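Local coordinates for factor H binding protein (Treponema denticola, PDB 3R15) that probably binds the complement regulator factor H and is probably carried as a lipoprotein by the oral spirochaete that makes it, at residues A[20-25]-A[61-66]; A[28-33]-A[82-87]; A[45-50]-A[72-77]. All coordinates share one frame; numbering follows the deposited sequence.

Interaction 1: residues A[20-25]-A[61-66]; sequences TAQKAH and LDYQIV
The unusual feature is a hydrogen bond between a histidine nitrogen and a tyrosine hydroxyl. H25 ND1 and Y63 OH lie 2.8 Å apart, and the bond is nearly straight, at 169°. The hydroxyl comes to the edge of the imidazole, in its plane. The two rings meet rim to rim, with centroids 5.7 Å apart and planes 80° apart, so this is not a stack. H25 NE2 bonds E57 OE1 on helix 44-59. Partners at both nitrogens fix the rotation of the ring. Y63 CG lies between the backbone N and the carbonyl carbon (chi1 87°), which turns the phenol toward helix 20-36.

Q22 makes the second polar contact. Its amide NE2 donates to the backbone O of L61 at 2.9 Å. The donor lies in the carbonyl plane, and L61 O lies close to the plane of the Q22 amide. Q22 reaches it with an extended chain beyond CG. On the way Q22 CG passes Y63 CD1 at 4.0 Å. Glutamine and tyrosine run past each other in opposite directions.

L61 adds the apolar part. Its CD1 comes obliquely to the root of the histidine ring, 3.5 Å from H25 CB and 3.6 Å from H25 CG. L61 and Y63 thus both reach the same histidine, one with a methyl and one with a hydroxyl.

The loop under these contacts follows the C-terminal end of helix 44-59. D62 has positive phi and is the C-prime residue of a Schellman motif, in which Y63 N bonds A58 O and D62 N bonds L59 O. Helix 20-36 thus packs on the Schellman-capped turn that leads from helix 44-59 into strand 63-67.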
ATOM      1  N   THR A  20       7.609  12.881   8.140  1.00 25.06           N
ATOM      2  CA  THR A  20       8.646  11.933   7.740  1.00 21.53           C
ATOM      3  C   THR A  20       8.353  10.496   8.181  1.00 22.13           C
ATOM      4  O   THR A  20       8.714   9.552   7.479  1.00 22.43           O
ATOM      5  CB  THR A  20      10.065  12.383   8.190  1.00 25.29           C
ATOM      6  OG1 THR A  20      10.173  12.328   9.622  1.00 30.91           O
ATOM      7  CG2 THR A  20      10.327  13.797   7.711  1.00 23.87           C
ATOM      8  N   ALA A  21       7.713  10.332   9.337  1.00 18.17           N
ATOM      9  CA  ALA A  21       7.424   9.002   9.866  1.00 17.62           C
ATOM     10  C   ALA A  21       6.368   8.316   9.008  1.00 18.73           C
ATOM     11  O   ALA A  21       6.459   7.123   8.703  1.00 19.06           O
ATOM     12  CB  ALA A  21       6.929   9.111  11.302  1.00 20.63           C
ATOM     13  N   GLN A  22       5.354   9.084   8.635  1.00 17.88           N
ATOM     14  CA  GLN A  22       4.285   8.573   7.795  1.00 16.57           C
ATOM     15  C   GLN A  22       4.842   8.189   6.432  1.00 18.95           C
ATOM     16  O   GLN A  22       4.562   7.111   5.924  1.00 16.07           O
ATOM     17  CB  GLN A  22       3.184   9.619   7.658  1.00 19.29           C
ATOM     18  CG  GLN A  22       2.521   9.938   8.989  1.00 18.67           C
ATOM     19  CD  GLN A  22       1.623  11.169   8.944  1.00 22.09           C
ATOM     20  OE1 GLN A  22       1.865  12.104   8.178  1.00 21.32           O
ATOM     21  NE2 GLN A  22       0.571  11.170   9.777  1.00 22.29           N
ATOM     22  N   LYS A  23       5.663   9.063   5.859  1.00 17.43           N
ATOM     23  CA  LYS A  23       6.227   8.809   4.534  1.00 21.04           C
ATOM     24  C   LYS A  23       7.171   7.616   4.520  1.00 20.30           C
ATOM     25  O   LYS A  23       7.219   6.866   3.540  1.00 18.30           O
ATOM     26  CB  LYS A  23       6.933  10.068   4.011  1.00 20.07           C
ATOM     27  CG  LYS A  23       7.409   9.960   2.562  1.00 26.98           C
ATOM     28  N   ALA A  24       7.933   7.442   5.594  1.00 18.37           N
ATOM     29  CA  ALA A  24       8.873   6.331   5.685  1.00 17.80           C
ATOM     30  C   ALA A  24       8.120   5.011   5.742  1.00 17.59           C
ATOM     31  O   ALA A  24       8.498   4.031   5.094  1.00 19.17           O
ATOM     32  CB  ALA A  24       9.777   6.488   6.907  1.00 20.18           C
ATOM     33  N   HIS A  25       7.050   4.995   6.524  1.00 18.27           N
ATOM     34  CA  HIS A  25       6.235   3.796   6.664  1.00 17.31           C
ATOM     35  C   HIS A  25       5.561   3.452   5.346  1.00 17.51           C
ATOM     36  O   HIS A  25       5.550   2.290   4.940  1.00 16.16           O
ATOM     37  CB  HIS A  25       5.192   3.983   7.759  1.00 17.88           C
ATOM     38  CG  HIS A  25       4.371   2.761   8.025  1.00 18.58           C
ATOM     39  ND1 HIS A  25       3.103   2.591   7.515  1.00 20.34           N
ATOM     40  CD2 HIS A  25       4.629   1.657   8.766  1.00 17.60           C
ATOM     41  CE1 HIS A  25       2.618   1.429   7.921  1.00 19.01           C
ATOM     42  NE2 HIS A  25       3.521   0.847   8.687  1.00 20.12           N
ATOM     43  N   LEU A  61       0.490   5.707  13.315  1.00 18.53           N
ATOM     44  CA  LEU A  61       1.190   6.872  12.786  1.00 19.03           C
ATOM     45  C   LEU A  61       0.227   7.936  12.254  1.00 20.37           C
ATOM     46  O   LEU A  61       0.646   8.873  11.580  1.00 20.79           O
ATOM     47  CB  LEU A  61       2.184   6.460  11.683  1.00 16.69           C
ATOM     48  CG  LEU A  61       3.207   5.405  12.113  1.00 21.47           C
ATOM     49  CD1 LEU A  61       3.927   4.847  10.905  1.00 22.44           C
ATOM     50  CD2 LEU A  61       4.203   5.987  13.118  1.00 25.59           C
ATOM     51  N   ASP A  62      -1.066   7.781  12.549  1.00 20.20           N
ATOM     52  CA  ASP A  62      -2.078   8.781  12.205  1.00 17.95           C
ATOM     53  C   ASP A  62      -2.309   8.997  10.700  1.00 20.83           C
ATOM     54  O   ASP A  62      -2.670  10.091  10.274  1.00 22.24           O
ATOM     55  CB  ASP A  62      -1.763  10.140  12.865  1.00 19.99           C
ATOM     56  CG  ASP A  62      -1.821  10.091  14.378  1.00 31.39           C
ATOM     57  OD1 ASP A  62      -2.589   9.266  14.916  1.00 34.78           O
ATOM     58  OD2 ASP A  62      -1.100  10.885  15.031  1.00 35.15           O
ATOM     59  N   TYR A  63      -2.102   7.963   9.890  1.00 16.74           N
ATOM     60  CA  TYR A  63      -2.490   8.045   8.484  1.00 18.04           C
ATOM     61  C   TYR A  63      -3.075   6.709   8.047  1.00 15.42           C
ATOM     62  O   TYR A  63      -3.008   5.740   8.792  1.00 15.68           O
ATOM     63  CB  TYR A  63      -1.307   8.480   7.588  1.00 19.55           C
ATOM     64  CG  TYR A  63      -0.424   7.353   7.089  1.00 17.10           C
ATOM     65  CD1 TYR A  63       0.475   6.703   7.938  1.00 16.28           C
ATOM     66  CD2 TYR A  63      -0.481   6.951   5.756  1.00 17.53           C
ATOM     67  CE1 TYR A  63       1.279   5.664   7.468  1.00 18.95           C
ATOM     68  CE2 TYR A  63       0.321   5.932   5.280  1.00 17.41           C
ATOM     69  CZ  TYR A  63       1.192   5.288   6.131  1.00 17.60           C
ATOM     70  OH  TYR A  63       1.973   4.262   5.637  1.00 18.54           O
ATOM     71  N   GLN A  64      -3.658   6.677   6.851  1.00 16.57           N
ATOM     72  CA  GLN A  64      -4.213   5.452   6.271  1.00 16.27           C
ATOM     73  C   GLN A  64      -3.842   5.374   4.801  1.00 15.22           C
ATOM     74  O   GLN A  64      -3.542   6.386   4.180  1.00 16.98           O
ATOM     75  CB  GLN A  64      -5.738   5.455   6.388  1.00 17.20           C
ATOM     76  CG  GLN A  64      -6.253   5.304   7.808  1.00 14.59           C
ATOM     77  CD  GLN A  64      -6.037   3.909   8.362  1.00 14.87           C
ATOM     78  OE1 GLN A  64      -6.887   3.032   8.218  1.00 15.12           O
ATOM     79  NE2 GLN A  64      -4.897   3.701   9.012  1.00 16.06           N
ATOM     80  N   ILE A  65      -3.867   4.165   4.250  1.00 14.72           N
ATOM     81  CA  ILE A  65      -3.662   3.960   2.820  1.00 15.34           C
ATOM     82  C   ILE A  65      -5.005   3.558   2.230  1.00 18.20           C
ATOM     83  O   ILE A  65      -5.704   2.699   2.783  1.00 18.22           O
ATOM     84  CB  ILE A  65      -2.623   2.859   2.581  1.00 17.24           C
ATOM     85  CG1 ILE A  65      -1.252   3.332   3.083  1.00 20.39           C
ATOM     86  CG2 ILE A  65      -2.563   2.457   1.098  1.00 18.20           C
ATOM     87  CD1 ILE A  65      -0.233   2.225   3.264  1.00 23.31           C
ATOM     88  N   VAL A  66      -5.380   4.210   1.134  1.00 17.71           N
ATOM     89  CA  VAL A  66      -6.683   3.993   0.529  1.00 18.36           C
ATOM     90  C   VAL A  66      -6.506   3.356  -0.838  1.00 16.65           C
ATOM     91  O   VAL A  66      -5.731   3.845  -1.656  1.00 18.99           O
ATOM     92  CB  VAL A  66      -7.464   5.317   0.397  1.00 21.41           C
ATOM     93  CG1 VAL A  66      -8.809   5.077  -0.270  1.00 23.03           C
ATOM     94  CG2 VAL A  66      -7.668   5.951   1.775  1.00 21.45           C
TER

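Interaction 2: residues A[28-33]-A[82-87]; sequences KFINAL and ALRKRF
I30 and L83 form the centre of the apolar packing. Their backbones also come nearest here, with CA atoms 6.8 Å apart. I30 CD1 rests 4.0 Å from L83 CB, and the two side chains lie alongside and point opposite ways. L83 CD1 approaches the backbone O of I30 and also L33 CG. L83 CD2 meets L33 CD2 at 3.9 Å. L33 has CG anti to the backbone N (chi1 180°), and this brings CD2 up to L83 and F87. L33 CD2 also lies 4.2 Å from F87 CE2, and the two side chains cross at about a right angle. The same ring carries R86 CG over the centre of one face. I30, L33, L83 and F87 are all buried.

Helix 28-33 and helix 82-86 cross steeply. Their axes approach to 10.3 Å, with 126° between their directions. This is helix-on-helix core packing of a small alpha+beta domain, and helix 80-86 runs straight into strand 87-91. At that join L83 O accepts from both R86 N and F87 N, and F87 O accepts from Y26 OH.

Polar side chains lie at the border. R84 is extended from CG to NE and crosses I30 at a slant. I30 CG2 touches R84 CG at 4.1 Å and also lies over one face of the guanidinium. The charged end forms a salt bridge from R84 NE to OE2 of E27, one turn before I30 on helix 20-36. N31 OD1 stays 4.3 Å from R84 NH2, too far for a bond.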
ATOM      1  N   LYS A  28       8.133   2.259   2.766  1.00 20.33           N
ATOM      2  CA  LYS A  28       8.551   0.912   3.131  1.00 22.54           C
ATOM      3  C   LYS A  28       7.500  -0.090   2.647  1.00 20.13           C
ATOM      4  O   LYS A  28       7.834  -1.160   2.145  1.00 20.57           O
ATOM      5  CB  LYS A  28       8.751   0.804   4.641  1.00 21.74           C
ATOM      6  CG  LYS A  28       9.037  -0.598   5.145  1.00 26.06           C
ATOM      7  N   PHE A  29       6.230   0.279   2.780  1.00 19.52           N
ATOM      8  CA  PHE A  29       5.148  -0.582   2.313  1.00 19.21           C
ATOM      9  C   PHE A  29       5.162  -0.714   0.791  1.00 18.93           C
ATOM     10  O   PHE A  29       5.115  -1.823   0.253  1.00 18.31           O
ATOM     11  CB  PHE A  29       3.789  -0.052   2.783  1.00 16.46           C
ATOM     12  CG  PHE A  29       2.631  -0.656   2.048  1.00 20.59           C
ATOM     13  CD1 PHE A  29       2.288  -1.983   2.256  1.00 24.03           C
ATOM     14  CD2 PHE A  29       1.910   0.084   1.135  1.00 21.34           C
ATOM     15  CE1 PHE A  29       1.232  -2.560   1.564  1.00 22.45           C
ATOM     16  CE2 PHE A  29       0.842  -0.495   0.442  1.00 22.59           C
ATOM     17  CZ  PHE A  29       0.516  -1.818   0.666  1.00 20.60           C
ATOM     18  N   ILE A  30       5.219   0.418   0.092  1.00 15.34           N
ATOM     19  CA  ILE A  30       5.190   0.390  -1.372  1.00 17.25           C
ATOM     20  C   ILE A  30       6.357  -0.442  -1.923  1.00 20.02           C
ATOM     21  O   ILE A  30       6.183  -1.267  -2.828  1.00 17.76           O
ATOM     22  CB  ILE A  30       5.200   1.826  -1.988  1.00 20.12           C
ATOM     23  CG1 ILE A  30       3.888   2.570  -1.697  1.00 16.91           C
ATOM     24  CG2 ILE A  30       5.424   1.774  -3.506  1.00 21.40           C
ATOM     25  CD1 ILE A  30       2.662   1.981  -2.423  1.00 16.84           C
ATOM     26  N   ASN A  31       7.547  -0.237  -1.372  1.00 18.97           N
ATOM     27  CA  ASN A  31       8.716  -0.990  -1.834  1.00 22.60           C
ATOM     28  C   ASN A  31       8.609  -2.488  -1.547  1.00 19.33           C
ATOM     29  O   ASN A  31       8.998  -3.319  -2.375  1.00 19.70           O
ATOM     30  CB  ASN A  31       9.999  -0.417  -1.236  1.00 25.12           C
ATOM     31  CG  ASN A  31      10.293   0.980  -1.741  1.00 28.71           C
ATOM     32  OD1 ASN A  31      10.022   1.305  -2.903  1.00 33.76           O
ATOM     33  ND2 ASN A  31      10.853   1.818  -0.874  1.00 31.43           N
ATOM     34  N   ALA A  32       8.075  -2.832  -0.379  1.00 17.11           N
ATOM     35  CA  ALA A  32       7.905  -4.234  -0.006  1.00 18.10           C
ATOM     36  C   ALA A  32       6.874  -4.884  -0.918  1.00 17.13           C
ATOM     37  O   ALA A  32       7.060  -6.004  -1.394  1.00 18.65           O
ATOM     38  CB  ALA A  32       7.488  -4.361   1.461  1.00 20.85           C
ATOM     39  N   LEU A  33       5.768  -4.196  -1.125  1.00 14.33           N
ATOM     40  CA  LEU A  33       4.748  -4.661  -2.050  1.00 15.41           C
ATOM     41  C   LEU A  33       5.309  -4.903  -3.480  1.00 18.98           C
ATOM     42  O   LEU A  33       5.150  -5.971  -4.022  1.00 17.25           O
ATOM     43  CB  LEU A  33       3.545  -3.720  -2.039  1.00 15.43           C
ATOM     44  CG  LEU A  33       2.385  -4.037  -2.941  1.00 15.72           C
ATOM     45  CD1 LEU A  33       1.953  -5.486  -2.810  1.00 14.56           C
ATOM     46  CD2 LEU A  33       1.301  -3.115  -2.637  1.00 14.18           C
ATOM     47  N   ALA A  82       3.386   2.751 -10.267  1.00 21.26           N
ATOM     48  CA  ALA A  82       2.006   2.348 -10.494  1.00 23.00           C
ATOM     49  C   ALA A  82       1.276   2.111  -9.175  1.00 19.75           C
ATOM     50  O   ALA A  82       0.129   2.516  -9.020  1.00 19.76           O
ATOM     51  CB  ALA A  82       1.949   1.105 -11.365  1.00 24.93           C
ATOM     52  N   LEU A  83       1.951   1.445  -8.241  1.00 18.16           N
ATOM     53  CA  LEU A  83       1.396   1.187  -6.916  1.00 17.39           C
ATOM     54  C   LEU A  83       1.014   2.496  -6.228  1.00 19.62           C
ATOM     55  O   LEU A  83      -0.039   2.573  -5.599  1.00 19.68           O
ATOM     56  CB  LEU A  83       2.379   0.384  -6.051  1.00 18.58           C
ATOM     57  CG  LEU A  83       2.661  -1.045  -6.538  1.00 17.42           C
ATOM     58  CD1 LEU A  83       3.840  -1.684  -5.799  1.00 17.94           C
ATOM     59  CD2 LEU A  83       1.396  -1.901  -6.386  1.00 17.62           C
ATOM     60  N   ARG A  84       1.861   3.518  -6.348  1.00 18.42           N
ATOM     61  CA  ARG A  84       1.590   4.804  -5.681  1.00 20.34           C
ATOM     62  C   ARG A  84       0.349   5.525  -6.196  1.00 23.05           C
ATOM     63  O   ARG A  84      -0.266   6.316  -5.473  1.00 25.88           O
ATOM     64  CB  ARG A  84       2.792   5.741  -5.783  1.00 19.07           C
ATOM     65  CG  ARG A  84       4.005   5.245  -5.070  1.00 22.84           C
ATOM     66  CD  ARG A  84       5.060   6.336  -4.947  1.00 28.50           C
ATOM     67  NE  ARG A  84       6.312   5.768  -4.463  1.00 30.60           N
ATOM     68  CZ  ARG A  84       7.287   5.332  -5.257  1.00 34.13           C
ATOM     69  NH1 ARG A  84       7.165   5.431  -6.576  1.00 31.83           N
ATOM     70  NH2 ARG A  84       8.391   4.812  -4.729  1.00 36.48           N
ATOM     71  N   LYS A  85      -0.011   5.261  -7.447  1.00 21.10           N
ATOM     72  CA  LYS A  85      -1.200   5.851  -8.045  1.00 22.88           C
ATOM     73  C   LYS A  85      -2.470   5.142  -7.613  1.00 23.85           C
ATOM     74  O   LYS A  85      -3.566   5.699  -7.720  1.00 23.89           O
ATOM     75  CB  LYS A  85      -1.102   5.839  -9.573  1.00 21.11           C
ATOM     76  CG  LYS A  85      -0.100   6.843 -10.134  1.00 29.98           C
ATOM     77  N   ARG A  86      -2.322   3.911  -7.134  1.00 18.91           N
ATOM     78  CA  ARG A  86      -3.476   3.132  -6.687  1.00 17.86           C
ATOM     79  C   ARG A  86      -3.662   3.162  -5.176  1.00 17.09           C
ATOM     80  O   ARG A  86      -4.783   3.253  -4.680  1.00 16.91           O
ATOM     81  CB  ARG A  86      -3.373   1.675  -7.158  1.00 17.42           C
ATOM     82  CG  ARG A  86      -4.449   0.785  -6.554  1.00 15.52           C
ATOM     83  CD  ARG A  86      -4.432  -0.647  -7.097  1.00 20.30           C
ATOM     84  NE  ARG A  86      -5.324  -1.485  -6.302  1.00 17.04           N
ATOM     85  CZ  ARG A  86      -5.513  -2.781  -6.499  1.00 18.73           C
ATOM     86  NH1 ARG A  86      -4.873  -3.408  -7.485  1.00 18.32           N
ATOM     87  NH2 ARG A  86      -6.335  -3.444  -5.701  1.00 18.24           N
ATOM     88  N   PHE A  87      -2.556   3.084  -4.448  1.00 15.88           N
ATOM     89  CA  PHE A  87      -2.628   3.020  -2.992  1.00 16.68           C
ATOM     90  C   PHE A  87      -2.170   4.351  -2.429  1.00 16.58           C
ATOM     91  O   PHE A  87      -0.969   4.611  -2.307  1.00 20.35           O
ATOM     92  CB  PHE A  87      -1.789   1.857  -2.470  1.00 18.24           C
ATOM     93  CG  PHE A  87      -2.272   0.511  -2.940  1.00 18.35           C
ATOM     94  CD1 PHE A  87      -3.387  -0.076  -2.358  1.00 17.53           C
ATOM     95  CD2 PHE A  87      -1.627  -0.156  -3.976  1.00 17.13           C
ATOM     96  CE1 PHE A  87      -3.850  -1.313  -2.782  1.00 17.79           C
ATOM     97  CE2 PHE A  87      -2.074  -1.391  -4.416  1.00 18.28           C
ATOM     98  CZ  PHE A  87      -3.189  -1.981  -3.809  1.00 17.80           C
TER

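Interaction 3: residues A[45-50]-A[72-77]; sequences GAVIDM and TSIAQG
The flat group that V47 touches is the T72 peptide carbonyl; no ring, carboxylate or side-chain amide meets the other segment. V47 CG2 comes to the oxygen end of this carbonyl and not over a face of the peptide, 3.7 Å from T72 O. V47 CB and CG1 are slightly farther from the same oxygen. The carbonyl has a stronger partner outside the two segments: T72 O accepts from R86 NH2, and the next carbonyl, S73 O, accepts from R86 NH1. One guanidinium thus holds two successive carbonyls, and V47 packs beside it.

The rest of the contact is apolar. V47 CG2 touches I74 CG1 at 3.5 Å and I74 CD1 at 3.7 Å. A single methyl therefore meets both the carbonyl and the isoleucine. With V47 CG1 anti to the backbone N (chi1 172°), CG2 is the branch turned to the loop. The two side chains lie askew to each other, not end on.

M50, one turn further on, adds a lighter touch. Its chain is extended as far as SD, then bends (chi3 75°), so that CE comes 4.3 Å from I74 CD1. V47 and I74 are buried, while M50 is partly exposed. The surface shared by the two segments is small, 142 Å².

The loop 72-77 connects strand 63-67 to helix 80-86 without regular structure of its own. It packs on V47 and M50 of helix 44-59. I74 is pinned by backbone bonding to I42, and its side chain reaches L33 on helix 20-36 and R86 on helix 80-86. I74 thus touches all three helices.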
ATOM      1  N   GLY A  45      -8.717 -10.947  -2.495  1.00 14.64           N
ATOM      2  CA  GLY A  45      -8.899 -11.173  -1.071  1.00 15.96           C
ATOM      3  C   GLY A  45      -7.624 -10.949  -0.273  1.00 17.24           C
ATOM      4  O   GLY A  45      -7.661 -10.467   0.861  1.00 17.40           O
ATOM      5  N   ALA A  46      -6.489 -11.306  -0.866  1.00 17.39           N
ATOM      6  CA  ALA A  46      -5.211 -11.080  -0.211  1.00 13.73           C
ATOM      7  C   ALA A  46      -4.915  -9.581  -0.122  1.00 14.96           C
ATOM      8  O   ALA A  46      -4.338  -9.123   0.868  1.00 15.14           O
ATOM      9  CB  ALA A  46      -4.105 -11.807  -0.934  1.00 16.04           C
ATOM     10  N   VAL A  47      -5.324  -8.817  -1.136  1.00 14.52           N
ATOM     11  CA  VAL A  47      -5.126  -7.359  -1.108  1.00 14.45           C
ATOM     12  C   VAL A  47      -5.928  -6.746   0.047  1.00 14.33           C
ATOM     13  O   VAL A  47      -5.448  -5.862   0.769  1.00 14.37           O
ATOM     14  CB  VAL A  47      -5.525  -6.690  -2.452  1.00 14.25           C
ATOM     15  CG1 VAL A  47      -5.512  -5.159  -2.337  1.00 14.02           C
ATOM     16  CG2 VAL A  47      -4.607  -7.174  -3.593  1.00 15.24           C
ATOM     17  N   ILE A  48      -7.153  -7.229   0.223  1.00 13.63           N
ATOM     18  CA  ILE A  48      -7.998  -6.777   1.324  1.00 14.40           C
ATOM     19  C   ILE A  48      -7.333  -7.066   2.672  1.00 15.69           C
ATOM     20  O   ILE A  48      -7.273  -6.188   3.540  1.00 15.92           O
ATOM     21  CB  ILE A  48      -9.395  -7.435   1.251  1.00 15.46           C
ATOM     22  CG1 ILE A  48     -10.172  -6.854   0.071  1.00 14.67           C
ATOM     23  CG2 ILE A  48     -10.174  -7.215   2.558  1.00 18.46           C
ATOM     24  CD1 ILE A  48     -11.418  -7.659  -0.293  1.00 19.04           C
ATOM     25  N   ASP A  49      -6.832  -8.285   2.843  1.00 15.54           N
ATOM     26  CA  ASP A  49      -6.143  -8.647   4.082  1.00 18.19           C
ATOM     27  C   ASP A  49      -4.926  -7.747   4.300  1.00 16.81           C
ATOM     28  O   ASP A  49      -4.647  -7.310   5.429  1.00 16.47           O
ATOM     29  CB  ASP A  49      -5.688 -10.114   4.040  1.00 19.45           C
ATOM     30  CG  ASP A  49      -6.843 -11.102   4.122  1.00 23.28           C
ATOM     31  OD1 ASP A  49      -7.969 -10.702   4.501  1.00 27.51           O
ATOM     32  OD2 ASP A  49      -6.599 -12.289   3.825  1.00 28.32           O
ATOM     33  N   MET A  50      -4.193  -7.487   3.217  1.00 14.76           N
ATOM     34  CA  MET A  50      -2.993  -6.660   3.272  1.00 16.39           C
ATOM     35  C   MET A  50      -3.337  -5.247   3.725  1.00 15.51           C
ATOM     36  O   MET A  50      -2.633  -4.646   4.541  1.00 15.59           O
ATOM     37  CB  MET A  50      -2.337  -6.595   1.890  1.00 17.70           C
ATOM     38  CG  MET A  50      -1.131  -5.667   1.819  1.00 16.16           C
ATOM     39  SD  MET A  50      -0.549  -5.556   0.108  1.00 19.51           S
ATOM     40  CE  MET A  50      -1.794  -4.506  -0.575  1.00 18.88           C
ATOM     41  N   THR A  72      -9.910  -5.349  -6.224  1.00 16.95           N
ATOM     42  CA  THR A  72      -9.190  -5.912  -7.362  1.00 16.73           C
ATOM     43  C   THR A  72      -7.857  -6.543  -6.947  1.00 18.20           C
ATOM     44  O   THR A  72      -7.308  -6.246  -5.876  1.00 15.84           O
ATOM     45  CB  THR A  72      -8.950  -4.875  -8.500  1.00 16.52           C
ATOM     46  OG1 THR A  72      -8.007  -3.879  -8.080  1.00 17.46           O
ATOM     47  CG2 THR A  72     -10.253  -4.202  -8.909  1.00 18.77           C
ATOM     48  N   SER A  73      -7.361  -7.434  -7.800  1.00 14.13           N
ATOM     49  CA  SER A  73      -6.069  -8.083  -7.590  1.00 16.56           C
ATOM     50  C   SER A  73      -4.936  -7.142  -7.995  1.00 14.47           C
ATOM     51  O   SER A  73      -5.173  -6.056  -8.530  1.00 16.83           O
ATOM     52  CB  SER A  73      -5.997  -9.362  -8.427  1.00 17.05           C
ATOM     53  OG  SER A  73      -6.183  -9.063  -9.811  1.00 19.25           O
ATOM     54  N   ILE A  74      -3.701  -7.574  -7.754  1.00 16.01           N
ATOM     55  CA  ILE A  74      -2.538  -6.843  -8.261  1.00 17.11           C
ATOM     56  C   ILE A  74      -1.674  -7.775  -9.120  1.00 17.12           C
ATOM     57  O   ILE A  74      -1.359  -8.902  -8.721  1.00 16.35           O
ATOM     58  CB  ILE A  74      -1.652  -6.270  -7.143  1.00 17.75           C
ATOM     59  CG1 ILE A  74      -2.486  -5.693  -5.997  1.00 17.55           C
ATOM     60  CG2 ILE A  74      -0.708  -5.224  -7.722  1.00 18.12           C
ATOM     61  CD1 ILE A  74      -1.640  -5.289  -4.797  1.00 17.75           C
ATOM     62  N   ALA A  75      -1.274  -7.303 -10.299  1.00 18.81           N
ATOM     63  CA  ALA A  75      -0.562  -8.167 -11.229  1.00 17.91           C
ATOM     64  C   ALA A  75       0.926  -8.284 -10.910  1.00 18.78           C
ATOM     65  O   ALA A  75       1.542  -7.337 -10.431  1.00 17.98           O
ATOM     66  CB  ALA A  75      -0.752  -7.666 -12.653  1.00 19.71           C
ATOM     67  N   GLN A  76       1.493  -9.451 -11.190  1.00 19.32           N
ATOM     68  CA  GLN A  76       2.932  -9.633 -11.092  1.00 19.93           C
ATOM     69  C   GLN A  76       3.656  -8.551 -11.894  1.00 18.57           C
ATOM     70  O   GLN A  76       3.218  -8.162 -12.985  1.00 21.10           O
ATOM     71  CB  GLN A  76       3.354 -11.017 -11.603  1.00 22.43           C
ATOM     72  CG  GLN A  76       4.833 -11.292 -11.381  1.00 19.59           C
ATOM     73  CD  GLN A  76       5.338 -12.516 -12.114  1.00 30.20           C
ATOM     74  OE1 GLN A  76       4.580 -13.208 -12.793  1.00 29.28           O
ATOM     75  NE2 GLN A  76       6.635 -12.791 -11.976  1.00 27.95           N
ATOM     76  N   GLY A  77       4.761  -8.063 -11.348  1.00 20.02           N
ATOM     77  CA  GLY A  77       5.603  -7.115 -12.064  1.00 21.87           C
ATOM     78  C   GLY A  77       5.187  -5.658 -11.960  1.00 23.55           C
ATOM     79  O   GLY A  77       5.846  -4.782 -12.519  1.00 25.05           O
TER

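The three contacts run along one small domain. Interactions 1 and 3 lie on opposite sides of its centre, about 20 Å apart between centres. Interaction 2 lies about 12 Å from interaction 1 and about 11 Å from interaction 3, again between centres. Interactions 1 and 2 share helix 20-36 and touch through I65, which packs on F87 and F29. Interactions 2 and 3 touch through R86, which bonds the loop, and through F29 and M50. Along the chain interaction 1 crosses both of the others, and interaction 3 is nested inside the loop closed by interaction 2. Distant parts of the sequence are thus interlaced into a single compact core, consistent with one folding unit.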